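Local structure of tyrosyl-DNA phosphodiesterase 2 (Danio rerio, 4F1H) at residues L131-L135 with N162-P167; A191-K195 with R236-W242. The protein belongs to the endonuclease/exonuclease/phosphatase family, whose members share a DNase I-like fold. One frame throughout, in Å; residues are numbered along the deposited sequence.

Contact 1 of 2, residues L131-L135 with N162-P167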
loop_
_atom_site.group_PDB
_atom_site.type_symbol
_atom_site.label_atom_id
_atom_site.label_comp_id
_atom_site.label_asym_id
_atom_site.label_seq_id
_atom_site.Cartn_x
_atom_site.Cartn_y
_atom_site.Cartn_z
ATOM N N LEU B 131 4.630 8.224 6.773
ATOM C CA LEU B 131 5.357 7.410 5.820
ATOM C C LEU B 131 5.734 8.240 4.596
ATOM O O LEU B 131 6.849 8.126 4.077
ATOM C CB LEU B 131 4.545 6.184 5.394
ATOM C CG LEU B 131 5.168 5.388 4.262
ATOM C CD1 LEU B 131 6.458 4.633 4.729
ATOM C CD2 LEU B 131 4.107 4.357 3.847
ATOM N N ARG B 132 4.824 9.111 4.140
ATOM C CA ARG B 132 5.188 9.943 2.982
ATOM C C ARG B 132 6.400 10.825 3.266
ATOM O O ARG B 132 7.282 10.955 2.397
ATOM C CB ARG B 132 4.007 10.823 2.561
ATOM C CG ARG B 132 2.885 10.049 1.939
ATOM C CD ARG B 132 1.792 11.051 1.561
ATOM N NE ARG B 132 0.579 10.349 1.174
ATOM C CZ ARG B 132 0.378 9.844 -0.037
ATOM N NH1 ARG B 132 1.312 9.985 -0.979
ATOM N NH2 ARG B 132 -0.760 9.209 -0.309
ATOM N N VAL B 133 6.474 11.383 4.476
ATOM C CA VAL B 133 7.623 12.209 4.883
ATOM C C VAL B 133 8.901 11.367 4.889
ATOM O O VAL B 133 9.943 11.813 4.373
ATOM C CB VAL B 133 7.400 12.888 6.247
ATOM C CG1 VAL B 133 8.699 13.543 6.754
ATOM C CG2 VAL B 133 6.296 13.920 6.142
ATOM N N VAL B 134 8.816 10.138 5.428
ATOM C CA VAL B 134 9.986 9.241 5.431
ATOM C C VAL B 134 10.489 8.932 4.034
ATOM O O VAL B 134 11.684 9.060 3.757
ATOM C CB VAL B 134 9.708 7.912 6.169
ATOM C CG1 VAL B 134 10.891 6.936 6.017
ATOM C CG2 VAL B 134 9.424 8.192 7.651
ATOM N N LEU B 135 9.569 8.550 3.143
ATOM C CA LEU B 135 9.987 8.134 1.807
ATOM C C LEU B 135 10.541 9.323 1.021
ATOM O O LEU B 135 11.501 9.163 0.245
ATOM C CB LEU B 135 8.853 7.408 1.057
ATOM C CG LEU B 135 8.313 6.143 1.734
ATOM C CD1 LEU B 135 7.062 5.676 0.969
ATOM C CD2 LEU B 135 9.385 5.024 1.780
ATOM N N ASN B 162 -1.073 1.947 -0.801
ATOM C CA ASN B 162 -1.947 3.131 -0.828
ATOM C C ASN B 162 -1.268 4.511 -0.731
ATOM O O ASN B 162 -1.969 5.534 -0.697
ATOM C CB ASN B 162 -3.118 2.985 0.173
ATOM C CG ASN B 162 -4.045 1.816 -0.185
ATOM O OD1 ASN B 162 -4.147 1.446 -1.355
ATOM N ND2 ASN B 162 -4.688 1.213 0.817
ATOM N N VAL B 163 0.073 4.549 -0.713
ATOM C CA VAL B 163 0.804 5.817 -0.941
ATOM C C VAL B 163 1.553 5.742 -2.250
ATOM O O VAL B 163 2.383 6.600 -2.565
ATOM C CB VAL B 163 1.803 6.189 0.170
ATOM C CG1 VAL B 163 1.100 6.220 1.461
ATOM C CG2 VAL B 163 3.000 5.201 0.226
ATOM N N GLY B 164 1.262 4.702 -3.021
ATOM C CA GLY B 164 1.932 4.548 -4.286
ATOM C C GLY B 164 3.115 3.609 -4.295
ATOM O O GLY B 164 3.841 3.530 -5.293
ATOM N N GLY B 165 3.314 2.888 -3.196
ATOM C CA GLY B 165 4.431 1.961 -3.119
ATOM C C GLY B 165 5.723 2.703 -2.777
ATOM O O GLY B 165 5.732 3.937 -2.600
ATOM N N LEU B 166 6.810 1.943 -2.658
ATOM C CA LEU B 166 8.117 2.531 -2.384
ATOM C C LEU B 166 8.617 3.196 -3.658
ATOM O O LEU B 166 8.374 2.698 -4.749
ATOM C CB LEU B 166 9.120 1.457 -1.945
ATOM C CG LEU B 166 8.732 0.665 -0.697
ATOM C CD1 LEU B 166 9.798 -0.367 -0.394
ATOM C CD2 LEU B 166 8.571 1.628 0.466
ATOM N N PRO B 167 9.317 4.325 -3.519
ATOM C CA PRO B 167 9.847 5.037 -4.693
ATOM C C PRO B 167 10.900 4.234 -5.426
ATOM O O PRO B 167 11.546 3.365 -4.849
ATOM C CB PRO B 167 10.532 6.263 -4.088
ATOM C CG PRO B 167 10.026 6.381 -2.691
ATOM C CD PRO B 167 9.666 4.995 -2.254
#
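With CG of Leu135 opposite its own carbonyl carbon (chi1 -59°), the side chain, whose CB already points at the 162-167 loop, spreads its two methyls over Val163, Leu166 and Pro167. CD2 does most of the touching: it lies 3.7 Å from CD2 of Leu166, the two side chains crossing at about a right angle, and 4.0 Å from CD of Pro167, whose ring also lies against CB of Leu135. CD1 reaches back to CG2 of Val163. That same valine methyl packs one helical turn earlier against CD2 of Leu131, 3.9 Å away, so it sits between two leucines of the same helix face. The other flank of Val163 belongs to Arg132. An extended chain runs the arginine past the valine in the opposite direction, and CB of Val163 lies over one face of the guanidinium, toward its rim, 3.9 Å from CZ. No hydrogen bond joins the two segments; the contact is apolar packing with a flat cation laid along its outer side. Gly164, with positive phi, is the C-prime residue of the Schellman motif that ends helix 157-161. Helix 124-140 packs against the loop between helix 157-161 and strand 170-172, and Phe209 of strand 202-211 touches both Leu131 and Leu166.

Contact 2 of 2, residues A191-K195 with R236-W242. With nucleotides of chain A.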
loop_
_atom_site.group_PDB
_atom_site.type_symbol
_atom_site.label_atom_id
_atom_site.label_comp_id
_atom_site.label_asym_id
_atom_site.label_seq_id
_atom_site.Cartn_x
_atom_site.Cartn_y
_atom_site.Cartn_z
ATOM N N ALA B 191 3.142 -16.110 19.242
ATOM C CA ALA B 191 4.496 -16.550 19.546
ATOM C C ALA B 191 5.117 -15.796 20.705
ATOM O O ALA B 191 6.055 -16.300 21.340
ATOM C CB ALA B 191 5.367 -16.416 18.318
ATOM N N ASN B 192 4.610 -14.588 20.967
ATOM C CA ASN B 192 5.109 -13.706 22.034
ATOM C C ASN B 192 4.007 -13.463 23.092
ATOM O O ASN B 192 2.926 -12.943 22.770
ATOM C CB ASN B 192 5.580 -12.357 21.419
ATOM C CG ASN B 192 6.337 -11.482 22.420
ATOM O OD1 ASN B 192 5.861 -11.211 23.534
ATOM N ND2 ASN B 192 7.517 -11.023 22.033
ATOM N N SER B 193 4.294 -13.811 24.343
ATOM C CA SER B 193 3.280 -13.773 25.407
ATOM C C SER B 193 3.425 -12.571 26.340
ATOM O O SER B 193 2.780 -12.508 27.412
ATOM C CB SER B 193 3.342 -15.077 26.213
ATOM O OG SER B 193 4.678 -15.284 26.682
ATOM N N ASN B 194 4.253 -11.600 25.966
ATOM C CA ASN B 194 4.459 -10.470 26.874
ATOM C C ASN B 194 3.190 -9.656 27.011
ATOM O O ASN B 194 2.881 -9.157 28.091
ATOM C CB ASN B 194 5.552 -9.538 26.379
ATOM C CG ASN B 194 6.907 -9.963 26.845
ATOM O OD1 ASN B 194 7.117 -11.139 27.215
ATOM N ND2 ASN B 194 7.849 -9.007 26.848
ATOM N N LYS B 195 2.482 -9.500 25.904
ATOM C CA LYS B 195 1.189 -8.806 25.927
ATOM C C LYS B 195 0.096 -9.845 26.150
ATOM O O LYS B 195 0.019 -10.852 25.438
ATOM C CB LYS B 195 0.966 -8.028 24.619
ATOM C CG LYS B 195 0.852 -6.522 24.810
ATOM C CD LYS B 195 1.141 -5.738 23.520
ATOM C CE LYS B 195 0.002 -4.747 23.189
ATOM N NZ LYS B 195 0.431 -3.327 22.857
ATOM N N ARG B 236 9.949 -13.537 30.885
ATOM C CA ARG B 236 9.364 -12.734 29.807
ATOM C C ARG B 236 10.363 -12.551 28.667
ATOM O O ARG B 236 11.570 -12.732 28.851
ATOM C CB ARG B 236 8.951 -11.372 30.346
ATOM C CG ARG B 236 8.026 -11.492 31.570
ATOM C CD ARG B 236 7.429 -10.150 31.935
ATOM N NE ARG B 236 6.317 -9.773 31.062
ATOM C CZ ARG B 236 6.208 -8.569 30.508
ATOM N NH1 ARG B 236 5.160 -8.274 29.730
ATOM N NH2 ARG B 236 7.156 -7.653 30.723
ATOM N N TYR B 237 9.841 -12.161 27.503
ATOM C CA TYR B 237 10.681 -11.781 26.358
ATOM C C TYR B 237 11.230 -10.377 26.542
ATOM O O TYR B 237 10.691 -9.558 27.301
ATOM C CB TYR B 237 9.859 -11.850 25.050
ATOM C CG TYR B 237 9.385 -13.262 24.763
ATOM C CD1 TYR B 237 10.259 -14.203 24.215
ATOM C CD2 TYR B 237 8.109 -13.670 25.097
ATOM C CE1 TYR B 237 9.849 -15.511 23.992
ATOM C CE2 TYR B 237 7.694 -14.995 24.871
ATOM C CZ TYR B 237 8.568 -15.889 24.321
ATOM O OH TYR B 237 8.171 -17.205 24.091
ATOM N N THR B 238 12.296 -10.079 25.807
ATOM C CA THR B 238 12.912 -8.766 25.901
ATOM C C THR B 238 11.875 -7.668 25.562
ATOM O O THR B 238 11.834 -6.597 26.217
ATOM C CB THR B 238 14.098 -8.695 24.902
ATOM O OG1 THR B 238 15.113 -9.631 25.317
ATOM C CG2 THR B 238 14.703 -7.307 24.863
ATOM N N SER B 239 11.026 -7.964 24.575
ATOM C CA SER B 239 9.978 -7.028 24.143
ATOM C C SER B 239 8.772 -7.750 23.591
ATOM O O SER B 239 8.853 -8.948 23.347
ATOM C CB SER B 239 10.579 -6.197 23.012
ATOM O OG SER B 239 9.668 -5.244 22.554
ATOM N N ASP B 240 7.666 -7.021 23.386
ATOM C CA ASP B 240 6.565 -7.611 22.633
ATOM C C ASP B 240 6.859 -7.690 21.121
ATOM O O ASP B 240 6.126 -8.371 20.381
ATOM C CB ASP B 240 5.238 -6.889 22.922
ATOM C CG ASP B 240 5.250 -5.426 22.507
ATOM O OD1 ASP B 240 6.339 -4.804 22.369
ATOM O OD2 ASP B 240 4.130 -4.880 22.345
ATOM N N HIS B 241 7.907 -6.991 20.671
ATOM C CA HIS B 241 8.393 -7.118 19.295
ATOM C C HIS B 241 9.597 -8.030 19.238
ATOM O O HIS B 241 10.364 -8.087 20.198
ATOM C CB HIS B 241 8.878 -5.753 18.767
ATOM C CG HIS B 241 7.790 -4.756 18.540
ATOM N ND1 HIS B 241 7.466 -4.301 17.274
ATOM C CD2 HIS B 241 7.016 -4.056 19.408
ATOM C CE1 HIS B 241 6.508 -3.387 17.367
ATOM N NE2 HIS B 241 6.206 -3.235 18.649
ATOM N N TRP B 242 9.808 -8.663 18.084
ATOM C CA TRP B 242 11.085 -9.298 17.809
ATOM C C TRP B 242 12.012 -8.217 17.240
ATOM O O TRP B 242 11.543 -7.243 16.619
ATOM C CB TRP B 242 10.896 -10.412 16.790
ATOM C CG TRP B 242 9.880 -11.474 17.176
ATOM C CD1 TRP B 242 9.005 -12.064 16.327
ATOM C CD2 TRP B 242 9.703 -12.118 18.450
ATOM N NE1 TRP B 242 8.276 -13.015 16.981
ATOM C CE2 TRP B 242 8.692 -13.083 18.285
ATOM C CE3 TRP B 242 10.299 -11.979 19.699
ATOM C CZ2 TRP B 242 8.246 -13.894 19.347
ATOM C CZ3 TRP B 242 9.869 -12.794 20.740
ATOM C CH2 TRP B 242 8.860 -13.732 20.551
ATOM O OP3 DT A 1 3.573 0.878 18.373
ATOM P P DT A 1 3.545 -0.612 18.510
ATOM O OP1 DT A 1 4.441 -1.185 19.502
ATOM O OP2 DT A 1 3.923 -1.303 17.226
ATOM O "O5'" DT A 1 2.028 -0.994 18.768
ATOM C "C5'" DT A 1 1.751 -2.324 19.237
ATOM C "C4'" DT A 1 0.253 -2.396 19.452
ATOM O "O4'" DT A 1 -0.018 -1.662 20.678
ATOM C "C3'" DT A 1 -0.612 -1.772 18.351
ATOM O "O3'" DT A 1 -1.864 -2.481 18.289
ATOM C "C2'" DT A 1 -0.854 -0.353 18.858
ATOM C "C1'" DT A 1 -0.950 -0.605 20.363
ATOM N N1 DT A 1 -0.667 0.600 21.196
ATOM C C2 DT A 1 -1.682 1.081 22.001
ATOM O O2 DT A 1 -2.813 0.572 22.048
ATOM N N3 DT A 1 -1.339 2.193 22.725
ATOM C C4 DT A 1 -0.117 2.858 22.751
ATOM O O4 DT A 1 0.074 3.858 23.468
ATOM C C5 DT A 1 0.892 2.282 21.878
ATOM C C7 DT A 1 2.246 2.915 21.767
ATOM C C6 DT A 1 0.591 1.196 21.151
HETATM O O HOH W 1 5.510 -17.705 24.398
#
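Neither segment forms helix or strand; the two loops come closest at Asn194 and Asp240, whose CA atoms are 5.5 Å apart, and side-chain amides reach across to backbone groups. Asn194 grips Tyr237 twice: OD1 accepts from Tyr237 N on a lone pair at 2.9 Å, while ND2 gives a straighter bond (166°) to Tyr237 O, approached from above the carbonyl plane. Both ends of the amide are therefore used, which fixes its rotation. The Arg236 guanidinium stacks on this amide, their planes 17° apart; the arginine chain bends at chi3 and NH1 gives a bent bond to Asn194 O at 2.9 Å, while Asp15 forms a salt bridge with the same nitrogen. Asn192 has CG anti to its backbone N (chi1 -170°), which puts ND2 over one face of the Trp242 ring, 3.2 Å from CZ3, with the amide tilted against the ring. That ND2 donates in plane to a lone pair of Ser239 O at 2.8 Å, and OD1 takes Asn194 N in an Asx turn. Water 1, bound to Tyr237 OH at 2.7 Å, makes weak links to Ala191 O and Ser193 OG. Toward the ligand, Lys195 passes its CD alongside OD2 of Asp240, which accepts a hydrogen bond from Trp187 NE1; the lysine NZ is too far from that oxygen for a salt bridge and donates to O4' of DT1 of chain A at 2.8 Å. His241, whose ND1 is paired with Asp206, directs NE2 to OP1 of the same nucleotide. With the Asp240 side chain about 5 Å from the magnesium ion and an Asp-His pair facing a phosphate, these loops form part of the nucleotide-binding site, an acidic, histidine-bearing end of the sheets recognisable from other DNase I-like enzymes.

In the fold
From the N terminus the chain builds the first strands and helices before helix 124-140, and contact 1 then closes a short loop of 26 residues, which holds strand 145-150 and helix 157-161. After strands 170-172 and 187-188 comes contact 2, closing a longer loop of 40 residues that carries strands 202-211 and 220-227. The two run in series, neither enclosing nor crossing the other, with centres 29 Å apart and no touch. Contact 1 fastens a helix to a loop beside the seven-stranded sheet, whereas contact 2 joins the loop following strand 187-188 to the one entering strand 243-249, linking loops that arise from the two sheets, beside the bound nucleotide.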